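Ornithine carbamoyltransferase (PDB 3GD5) probably catalyses the reversible transfer of the carbamoyl group from carbamoyl phosphate to L-ornithine, giving L-citrulline and phosphate in arginine biosynthesis. Local coordinates at residues 155-166 and 177-188; 227-235 and 246-255. All blocks are in the same frame, centred on the assembly; numbering follows the deposited sequence.

Both contacts belong to the Asp/Orn-binding domain and share its parallel sheet, in which strand 159-163 of contact 1 runs beside strand 228-231 of contact 2. Contact 1 is core: a beta-alpha-beta unit closed by a ladder of backbone hydrogen bonds, with Leu160 and Tyr162 packed on the face toward helix 168-180. Contact 2 starts in the same core, then follows the chain past the C-terminal end of strand 228-231, where aromatic and aliphatic side chains, some of them exposed, hold the two segments together. The two meet where Thr231 OG1 lies 2.7 Å from Val163 O, a probable hydrogen bond, and where the Phe250 ring packs against the backbone of Asp165. Each also touches a second subunit.

Contact 1. Residues 155-166 and 177-188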
loop_
_atom_site.group_PDB
_atom_site.type_symbol
_atom_site.label_atom_id
_atom_site.label_comp_id
_atom_site.label_asym_id
_atom_site.label_seq_id
_atom_site.Cartn_x
_atom_site.Cartn_y
_atom_site.Cartn_z
ATOM N N LEU A 155 22.540 3.696 -44.815
ATOM C CA LEU A 155 21.473 4.371 -44.091
ATOM C C LEU A 155 20.810 5.408 -44.986
ATOM O O LEU A 155 19.582 5.518 -45.020
ATOM C CB LEU A 155 22.021 5.059 -42.839
ATOM C CG LEU A 155 22.728 4.188 -41.804
ATOM C CD1 LEU A 155 23.174 5.065 -40.659
ATOM C CD2 LEU A 155 21.803 3.092 -41.305
ATOM N N ALA A 156 21.636 6.160 -45.708
ATOM C CA ALA A 156 21.164 7.207 -46.612
ATOM C C ALA A 156 20.393 6.612 -47.784
ATOM O O ALA A 156 20.718 5.525 -48.260
ATOM C CB ALA A 156 22.353 8.022 -47.125
ATOM N N GLY A 157 19.368 7.325 -48.240
ATOM C CA GLY A 157 18.570 6.842 -49.355
ATOM C C GLY A 157 17.421 5.967 -48.896
ATOM O O GLY A 157 16.351 5.959 -49.501
ATOM N N LEU A 158 17.647 5.228 -47.815
ATOM C CA LEU A 158 16.632 4.348 -47.249
ATOM C C LEU A 158 15.423 5.134 -46.746
ATOM O O LEU A 158 15.499 6.346 -46.535
ATOM C CB LEU A 158 17.233 3.553 -46.089
ATOM C CG LEU A 158 17.629 2.093 -46.312
ATOM C CD1 LEU A 158 18.270 1.906 -47.677
ATOM C CD2 LEU A 158 18.576 1.668 -45.193
ATOM N N LYS A 159 14.304 4.439 -46.574
ATOM C CA LYS A 159 13.099 5.068 -46.064
ATOM C C LYS A 159 12.562 4.282 -44.858
ATOM O O LYS A 159 12.393 3.057 -44.914
ATOM C CB LYS A 159 12.018 5.155 -47.143
ATOM C CG LYS A 159 10.770 5.899 -46.669
ATOM C CD LYS A 159 9.552 5.608 -47.533
ATOM C CE LYS A 159 8.344 6.408 -47.064
ATOM N NZ LYS A 159 7.102 6.121 -47.845
ATOM N N LEU A 160 12.302 5.008 -43.772
ATOM C CA LEU A 160 11.778 4.446 -42.522
ATOM C C LEU A 160 10.344 4.956 -42.324
ATOM O O LEU A 160 10.075 6.156 -42.422
ATOM C CB LEU A 160 12.673 4.894 -41.349
ATOM C CG LEU A 160 12.474 4.586 -39.849
ATOM C CD1 LEU A 160 11.039 4.849 -39.445
ATOM C CD2 LEU A 160 12.868 3.157 -39.534
ATOM N N ALA A 161 9.419 4.042 -42.069
ATOM C CA ALA A 161 8.032 4.417 -41.829
ATOM C C ALA A 161 7.660 4.017 -40.405
ATOM O O ALA A 161 7.802 2.857 -40.019
ATOM C CB ALA A 161 7.116 3.726 -42.817
ATOM N N TYR A 162 7.204 4.988 -39.623
ATOM C CA TYR A 162 6.801 4.743 -38.242
ATOM C C TYR A 162 5.292 4.876 -38.143
ATOM O O TYR A 162 4.711 5.834 -38.651
ATOM C CB TYR A 162 7.462 5.752 -37.301
ATOM C CG TYR A 162 6.990 5.640 -35.868
ATOM C CD1 TYR A 162 7.711 4.906 -34.929
ATOM C CD2 TYR A 162 5.810 6.257 -35.456
ATOM C CE1 TYR A 162 7.270 4.789 -33.610
ATOM C CE2 TYR A 162 5.358 6.147 -34.142
ATOM C CZ TYR A 162 6.093 5.415 -33.224
ATOM O OH TYR A 162 5.665 5.343 -31.920
ATOM N N VAL A 163 4.651 3.911 -37.492
ATOM C CA VAL A 163 3.201 3.948 -37.338
ATOM C C VAL A 163 2.840 3.722 -35.882
ATOM O O VAL A 163 3.360 2.811 -35.238
ATOM C CB VAL A 163 2.500 2.870 -38.217
ATOM C CG1 VAL A 163 2.923 3.036 -39.673
ATOM C CG2 VAL A 163 2.838 1.466 -37.717
ATOM N N GLY A 164 1.951 4.566 -35.373
ATOM C CA GLY A 164 1.526 4.465 -33.993
ATOM C C GLY A 164 1.412 5.835 -33.355
ATOM O O GLY A 164 0.901 6.779 -33.963
ATOM N N ASP A 165 1.900 5.948 -32.125
ATOM C CA ASP A 165 1.847 7.202 -31.379
ATOM C C ASP A 165 3.129 8.012 -31.526
ATOM O O ASP A 165 4.228 7.483 -31.368
ATOM C CB ASP A 165 1.569 6.892 -29.904
ATOM C CG ASP A 165 1.741 8.097 -29.003
ATOM O OD1 ASP A 165 1.452 9.232 -29.431
ATOM O OD2 ASP A 165 2.154 7.899 -27.844
ATOM N N GLY A 166 2.984 9.293 -31.853
ATOM C CA GLY A 166 4.144 10.159 -32.002
ATOM C C GLY A 166 4.711 10.437 -30.624
ATOM O O GLY A 166 4.391 11.452 -29.996
ATOM N N CYS A 177 16.937 9.749 -38.216
ATOM C CA CYS A 177 16.823 9.400 -39.622
ATOM C C CYS A 177 17.361 10.551 -40.464
ATOM O O CYS A 177 18.293 10.374 -41.243
ATOM C CB CYS A 177 15.364 9.095 -39.978
ATOM S SG CYS A 177 14.807 7.479 -39.350
ATOM N N ALA A 178 16.787 11.733 -40.287
ATOM C CA ALA A 178 17.225 12.902 -41.027
ATOM C C ALA A 178 18.744 13.029 -40.999
ATOM O O ALA A 178 19.378 13.198 -42.043
ATOM C CB ALA A 178 16.588 14.158 -40.446
ATOM N N LYS A 179 19.326 12.923 -39.807
ATOM C CA LYS A 179 20.770 13.054 -39.646
ATOM C C LYS A 179 21.645 12.090 -40.455
ATOM O O LYS A 179 22.805 12.400 -40.730
ATOM C CB LYS A 179 21.145 12.959 -38.165
ATOM C CG LYS A 179 20.771 14.185 -37.348
ATOM C CD LYS A 179 21.325 14.074 -35.942
ATOM C CE LYS A 179 21.136 15.365 -35.167
ATOM N NZ LYS A 179 19.701 15.661 -34.958
ATOM N N VAL A 180 21.121 10.925 -40.821
ATOM C CA VAL A 180 21.915 9.985 -41.611
ATOM C C VAL A 180 21.459 9.955 -43.066
ATOM O O VAL A 180 21.954 9.156 -43.864
ATOM C CB VAL A 180 21.865 8.540 -41.040
ATOM C CG1 VAL A 180 22.590 8.482 -39.703
ATOM C CG2 VAL A 180 20.425 8.077 -40.900
ATOM N N GLY A 181 20.512 10.827 -43.401
ATOM C CA GLY A 181 20.016 10.895 -44.762
ATOM C C GLY A 181 18.946 9.871 -45.068
ATOM O O GLY A 181 18.688 9.565 -46.232
ATOM N N MET A 182 18.323 9.331 -44.027
ATOM C CA MET A 182 17.273 8.342 -44.213
ATOM C C MET A 182 15.937 9.067 -44.186
ATOM O O MET A 182 15.669 9.855 -43.274
ATOM C CB MET A 182 17.325 7.291 -43.096
ATOM C CG MET A 182 16.337 6.141 -43.266
ATOM S SD MET A 182 16.353 4.930 -41.895
ATOM C CE MET A 182 17.922 4.240 -42.069
ATOM N N SER A 183 15.108 8.817 -45.197
ATOM C CA SER A 183 13.796 9.440 -45.264
ATOM C C SER A 183 12.881 8.793 -44.234
ATOM O O SER A 183 12.951 7.587 -43.996
ATOM C CB SER A 183 13.193 9.279 -46.664
ATOM O OG SER A 183 13.874 10.088 -47.611
ATOM N N ILE A 184 12.026 9.596 -43.614
ATOM C CA ILE A 184 11.110 9.066 -42.618
ATOM C C ILE A 184 9.699 9.611 -42.746
ATOM O O ILE A 184 9.484 10.811 -42.915
ATOM C CB ILE A 184 11.609 9.335 -41.171
ATOM C CG1 ILE A 184 10.556 8.836 -40.167
ATOM C CG2 ILE A 184 11.911 10.824 -40.981
ATOM C CD1 ILE A 184 10.976 8.916 -38.717
ATOM N N ALA A 185 8.740 8.703 -42.666
ATOM C CA ALA A 185 7.333 9.046 -42.741
ATOM C C ALA A 185 6.719 8.552 -41.430
ATOM O O ALA A 185 6.797 7.364 -41.104
ATOM C CB ALA A 185 6.691 8.344 -43.930
ATOM N N VAL A 186 6.126 9.467 -40.670
ATOM C CA VAL A 186 5.517 9.111 -39.402
ATOM C C VAL A 186 4.010 9.247 -39.473
ATOM O O VAL A 186 3.480 10.344 -39.650
ATOM C CB VAL A 186 6.059 9.993 -38.258
ATOM C CG1 VAL A 186 5.971 11.455 -38.653
ATOM C CG2 VAL A 186 5.264 9.745 -36.980
ATOM N N ALA A 187 3.326 8.117 -39.330
ATOM C CA ALA A 187 1.875 8.080 -39.374
ATOM C C ALA A 187 1.290 7.870 -37.977
ATOM O O ALA A 187 1.624 6.903 -37.284
ATOM C CB ALA A 187 1.412 6.962 -40.318
ATOM N N THR A 188 0.409 8.779 -37.571
ATOM C CA THR A 188 -0.224 8.703 -36.257
ATOM C C THR A 188 -1.654 9.197 -36.334
ATOM O O THR A 188 -2.054 9.823 -37.317
ATOM C CB THR A 188 0.464 9.623 -35.237
ATOM O OG1 THR A 188 -0.015 10.964 -35.417
ATOM C CG2 THR A 188 1.969 9.602 -35.420
#
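Leu155 opens the contact with CD1 against Val180 CG1 (3.6 Å), in the last turn of the helix that leads into Gly181. The type II turn 155-158 then brings Gly157 N to Gly181 O (3.1 Å), the donor standing above the carbonyl plane; Gly181, with positive phi, ends the helix in a Schellman motif. Leu158 O accepts from Ser183 N, and Met182 lays CG against Leu158 CB.

From Lys159 the strands run parallel: Leu160 N to Ser183 O (2.7 Å) and Tyr162 O from Ala187 N (2.8 Å) are nearly straight bonds. Leu160 turns one flank to two sulfurs, Met182 SD 3.7 Å from its CB and Cys177 SG 3.7 Å from its CG. With CG anti to the backbone N (chi1 178°), as in Ile184, it lies alongside that residue, pointing the same way. The Tyr162 ring meets Val186 CG2 through CD2, while its hydroxyl donates to Asp165 O (2.6 Å) and ties down the loop after the strand. Gly164 N closes the ladder on Ala187 O.

Helix 168-180 covers the Leu160 and Tyr162 face in this Rossmann-like beta-alpha-beta crossover, helix 138-152 packs on Leu158 and Met182, and strand 228-231 flanks strand 159-163.

Contact 2. Residues 227-235 and 246-255; sequences HILYTDVWT and RLQLFEQYQI
Trp234 and Phe250 form the heart of this contact, each presenting a CB to the other's ring. Phe250 CB is the bump set on the centre of one indole face, 3.3 Å from the centroid of the five-membered ring, and Trp234 CB lies over the Phe250 ring, displaced toward its rim. The side chains slide past each other in opposite directions, making an offset stack with centroids 4.5 Å apart and planes at 22°.

Smaller bumps fit around this pair. Leu247 CD1 reaches the far end of the indole, 3.8 Å from Trp234 CH2. Thr235 crosses Phe250 at about a right angle and presses CG2 on CE2. The Arg246 chain, bent at chi3 (80°), swings its guanidinium to the indole edge beside CE3, its plane turned 56° from the ring. Nearer the sheet Ile255 points back at strand 228-231: its CG2 is a knob pressed tightly on the Thr231 methyl, CG2 (3.3 Å), and its CD1 meets Leu229 CD1 at 3.9 Å. Phe192 adds an edge-to-face partner to Phe250.

In sequence Asp232, which by similarity binds L-ornithine, falls between the two groups of contacts, its own side chain making no contact with 246-255. Shape and apolar contact thus join the segments, whereas the hydrogen-bonding ends of several side chains find partners outside them: Tyr253 OH on Arg217 O, and Arg246 NH2 in a salt bridge with Glu279. The join between the chain flanking Asp232 and 246-255 therefore appears to rest mainly on dispersion and ring stacking.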
loop_
_atom_site.group_PDB
_atom_site.type_symbol
_atom_site.label_atom_id
_atom_site.label_comp_id
_atom_site.label_asym_id
_atom_site.label_seq_id
_atom_site.Cartn_x
_atom_site.Cartn_y
_atom_site.Cartn_z
ATOM N N HIS A 227 11.693 0.623 -46.330
ATOM C CA HIS A 227 12.587 -0.525 -46.163
ATOM C C HIS A 227 12.494 -0.979 -44.712
ATOM O O HIS A 227 12.971 -2.054 -44.350
ATOM C CB HIS A 227 14.029 -0.118 -46.454
ATOM C CG HIS A 227 14.207 0.561 -47.771
ATOM N ND1 HIS A 227 14.396 -0.131 -48.949
ATOM C CD2 HIS A 227 14.195 1.874 -48.103
ATOM C CE1 HIS A 227 14.494 0.726 -49.949
ATOM N NE2 HIS A 227 14.375 1.948 -49.463
ATOM N N ILE A 228 11.870 -0.142 -43.889
ATOM C CA ILE A 228 11.737 -0.418 -42.471
ATOM C C ILE A 228 10.402 0.073 -41.927
ATOM O O ILE A 228 10.067 1.247 -42.056
ATOM C CB ILE A 228 12.866 0.295 -41.666
ATOM C CG1 ILE A 228 14.233 -0.076 -42.231
ATOM C CG2 ILE A 228 12.796 -0.081 -40.185
ATOM C CD1 ILE A 228 15.082 1.144 -42.582
ATOM N N LEU A 229 9.631 -0.834 -41.341
ATOM C CA LEU A 229 8.370 -0.455 -40.708
ATOM C C LEU A 229 8.666 -0.482 -39.200
ATOM O O LEU A 229 9.140 -1.483 -38.666
ATOM C CB LEU A 229 7.257 -1.439 -41.067
ATOM C CG LEU A 229 6.835 -1.418 -42.539
ATOM C CD1 LEU A 229 5.687 -2.387 -42.745
ATOM C CD2 LEU A 229 6.416 -0.005 -42.946
ATOM N N TYR A 230 8.389 0.627 -38.529
ATOM C CA TYR A 230 8.681 0.766 -37.111
ATOM C C TYR A 230 7.443 1.118 -36.308
ATOM O O TYR A 230 6.623 1.932 -36.730
ATOM C CB TYR A 230 9.724 1.872 -36.928
ATOM C CG TYR A 230 10.476 1.863 -35.615
ATOM C CD1 TYR A 230 9.828 2.108 -34.401
ATOM C CD2 TYR A 230 11.852 1.646 -35.593
ATOM C CE1 TYR A 230 10.541 2.140 -33.198
ATOM C CE2 TYR A 230 12.569 1.675 -34.406
ATOM C CZ TYR A 230 11.912 1.919 -33.211
ATOM O OH TYR A 230 12.637 1.905 -32.033
ATOM N N THR A 231 7.306 0.498 -35.145
ATOM C CA THR A 231 6.176 0.798 -34.287
ATOM C C THR A 231 6.557 0.615 -32.829
ATOM O O THR A 231 7.623 0.088 -32.511
ATOM C CB THR A 231 4.952 -0.069 -34.618
ATOM O OG1 THR A 231 3.804 0.484 -33.965
ATOM C CG2 THR A 231 5.163 -1.500 -34.162
ATOM N N ASP A 232 5.665 1.054 -31.950
ATOM C CA ASP A 232 5.891 1.000 -30.517
ATOM C C ASP A 232 4.517 0.871 -29.886
ATOM O O ASP A 232 3.508 0.957 -30.585
ATOM C CB ASP A 232 6.566 2.304 -30.085
ATOM C CG ASP A 232 7.023 2.291 -28.635
ATOM O OD1 ASP A 232 6.836 1.270 -27.939
ATOM O OD2 ASP A 232 7.580 3.323 -28.200
ATOM N N VAL A 233 4.470 0.663 -28.574
ATOM C CA VAL A 233 3.191 0.528 -27.889
ATOM C C VAL A 233 2.338 1.794 -28.025
ATOM O O VAL A 233 2.867 2.903 -28.066
ATOM C CB VAL A 233 3.399 0.214 -26.396
ATOM C CG1 VAL A 233 2.096 0.432 -25.637
ATOM C CG2 VAL A 233 3.867 -1.236 -26.231
ATOM N N TRP A 234 1.022 1.621 -28.101
ATOM C CA TRP A 234 0.115 2.757 -28.220
ATOM C C TRP A 234 0.176 3.633 -26.966
ATOM O O TRP A 234 0.597 3.188 -25.898
ATOM C CB TRP A 234 -1.330 2.286 -28.447
ATOM C CG TRP A 234 -1.547 1.531 -29.740
ATOM C CD1 TRP A 234 -0.806 1.631 -30.885
ATOM C CD2 TRP A 234 -2.602 0.597 -30.028
ATOM N NE1 TRP A 234 -1.332 0.820 -31.866
ATOM C CE2 TRP A 234 -2.434 0.174 -31.368
ATOM C CE3 TRP A 234 -3.674 0.076 -29.284
ATOM C CZ2 TRP A 234 -3.296 -0.746 -31.982
ATOM C CZ3 TRP A 234 -4.534 -0.840 -29.896
ATOM C CH2 TRP A 234 -4.338 -1.239 -31.234
ATOM N N THR A 235 -0.260 4.878 -27.112
ATOM C CA THR A 235 -0.260 5.840 -26.019
ATOM C C THR A 235 -0.759 5.256 -24.693
ATOM O O THR A 235 -1.732 4.503 -24.656
ATOM C CB THR A 235 -1.125 7.061 -26.381
ATOM O OG1 THR A 235 -0.895 8.104 -25.431
ATOM C CG2 THR A 235 -2.609 6.690 -26.369
ATOM N N ARG A 246 -9.372 4.024 -27.167
ATOM C CA ARG A 246 -7.976 3.740 -27.459
ATOM C C ARG A 246 -7.838 2.860 -28.690
ATOM O O ARG A 246 -7.041 3.148 -29.582
ATOM C CB ARG A 246 -7.303 3.072 -26.260
ATOM C CG ARG A 246 -5.797 3.275 -26.232
ATOM C CD ARG A 246 -5.187 2.787 -24.935
ATOM N NE ARG A 246 -5.003 1.342 -24.937
ATOM C CZ ARG A 246 -4.095 0.708 -25.671
ATOM N NH1 ARG A 246 -3.282 1.394 -26.462
ATOM N NH2 ARG A 246 -4.006 -0.611 -25.622
ATOM N N LEU A 247 -8.621 1.787 -28.738
ATOM C CA LEU A 247 -8.580 0.866 -29.869
ATOM C C LEU A 247 -9.080 1.539 -31.143
ATOM O O LEU A 247 -8.369 1.592 -32.146
ATOM C CB LEU A 247 -9.429 -0.371 -29.573
ATOM C CG LEU A 247 -9.477 -1.433 -30.672
ATOM C CD1 LEU A 247 -8.072 -1.904 -30.999
ATOM C CD2 LEU A 247 -10.337 -2.593 -30.210
ATOM N N GLN A 248 -10.309 2.046 -31.097
ATOM C CA GLN A 248 -10.915 2.727 -32.239
ATOM C C GLN A 248 -10.214 4.061 -32.459
ATOM O O GLN A 248 -10.846 5.112 -32.405
ATOM C CB GLN A 248 -12.405 2.980 -31.978
ATOM C CG GLN A 248 -13.264 1.726 -31.859
ATOM C CD GLN A 248 -13.466 1.024 -33.188
ATOM O OE1 GLN A 248 -14.033 1.593 -34.123
ATOM N NE2 GLN A 248 -13.006 -0.220 -33.278
ATOM N N LEU A 249 -8.910 4.014 -32.710
ATOM C CA LEU A 249 -8.126 5.225 -32.915
ATOM C C LEU A 249 -6.703 4.863 -33.320
ATOM O O LEU A 249 -6.112 5.497 -34.195
ATOM C CB LEU A 249 -8.103 6.048 -31.627
ATOM C CG LEU A 249 -7.364 7.386 -31.612
ATOM C CD1 LEU A 249 -7.816 8.255 -32.778
ATOM C CD2 LEU A 249 -7.636 8.082 -30.287
ATOM N N PHE A 250 -6.164 3.836 -32.672
ATOM C CA PHE A 250 -4.818 3.349 -32.945
ATOM C C PHE A 250 -4.900 2.053 -33.744
ATOM O O PHE A 250 -3.928 1.625 -34.364
ATOM C CB PHE A 250 -4.091 3.087 -31.629
ATOM C CG PHE A 250 -3.325 4.264 -31.113
ATOM C CD1 PHE A 250 -2.107 4.617 -31.682
ATOM C CD2 PHE A 250 -3.815 5.017 -30.053
ATOM C CE1 PHE A 250 -1.383 5.704 -31.202
ATOM C CE2 PHE A 250 -3.099 6.107 -29.565
ATOM C CZ PHE A 250 -1.881 6.451 -30.138
ATOM N N GLU A 251 -6.081 1.449 -33.715
ATOM C CA GLU A 251 -6.368 0.190 -34.391
ATOM C C GLU A 251 -5.770 0.028 -35.792
ATOM O O GLU A 251 -5.124 -0.976 -36.080
ATOM C CB GLU A 251 -7.886 0.009 -34.459
ATOM C CG GLU A 251 -8.355 -1.415 -34.661
ATOM C CD GLU A 251 -9.869 -1.517 -34.648
ATOM O OE1 GLU A 251 -10.389 -2.653 -34.705
ATOM O OE2 GLU A 251 -10.535 -0.458 -34.584
ATOM N N GLN A 252 -5.991 1.017 -36.656
ATOM C CA GLN A 252 -5.502 0.978 -38.036
ATOM C C GLN A 252 -3.988 1.149 -38.161
ATOM O O GLN A 252 -3.425 0.985 -39.248
ATOM C CB GLN A 252 -6.190 2.069 -38.867
ATOM C CG GLN A 252 -7.651 2.312 -38.510
ATOM C CD GLN A 252 -7.832 3.332 -37.386
ATOM O OE1 GLN A 252 -7.189 3.250 -36.332
ATOM N NE2 GLN A 252 -8.720 4.298 -37.609
ATOM N N TYR A 253 -3.336 1.481 -37.051
ATOM C CA TYR A 253 -1.895 1.701 -37.033
ATOM C C TYR A 253 -1.147 0.476 -36.528
ATOM O O TYR A 253 -0.263 0.566 -35.671
ATOM C CB TYR A 253 -1.591 2.912 -36.158
ATOM C CG TYR A 253 -2.204 4.176 -36.704
ATOM C CD1 TYR A 253 -1.488 4.998 -37.577
ATOM C CD2 TYR A 253 -3.516 4.527 -36.390
ATOM C CE1 TYR A 253 -2.062 6.136 -38.123
ATOM C CE2 TYR A 253 -4.100 5.663 -36.936
ATOM C CZ TYR A 253 -3.367 6.461 -37.803
ATOM O OH TYR A 253 -3.945 7.572 -38.374
ATOM N N GLN A 254 -1.511 -0.675 -37.070
ATOM C CA GLN A 254 -0.892 -1.926 -36.686
ATOM C C GLN A 254 -0.010 -2.411 -37.820
ATOM O O GLN A 254 -0.400 -2.338 -38.986
ATOM C CB GLN A 254 -1.972 -2.969 -36.418
ATOM C CG GLN A 254 -1.454 -4.322 -35.979
ATOM C CD GLN A 254 -2.547 -5.368 -35.980
ATOM O OE1 GLN A 254 -2.948 -5.854 -37.040
ATOM N NE2 GLN A 254 -3.049 -5.712 -34.796
ATOM N N ILE A 255 1.187 -2.879 -37.506
ATOM C CA ILE A 255 2.013 -3.404 -38.573
ATOM C C ILE A 255 1.621 -4.877 -38.653
ATOM O O ILE A 255 1.779 -5.646 -37.694
ATOM C CB ILE A 255 3.541 -3.177 -38.311
ATOM C CG1 ILE A 255 4.327 -4.469 -38.501
ATOM C CG2 ILE A 255 3.752 -2.547 -36.970
ATOM C CD1 ILE A 255 4.478 -4.863 -39.947
#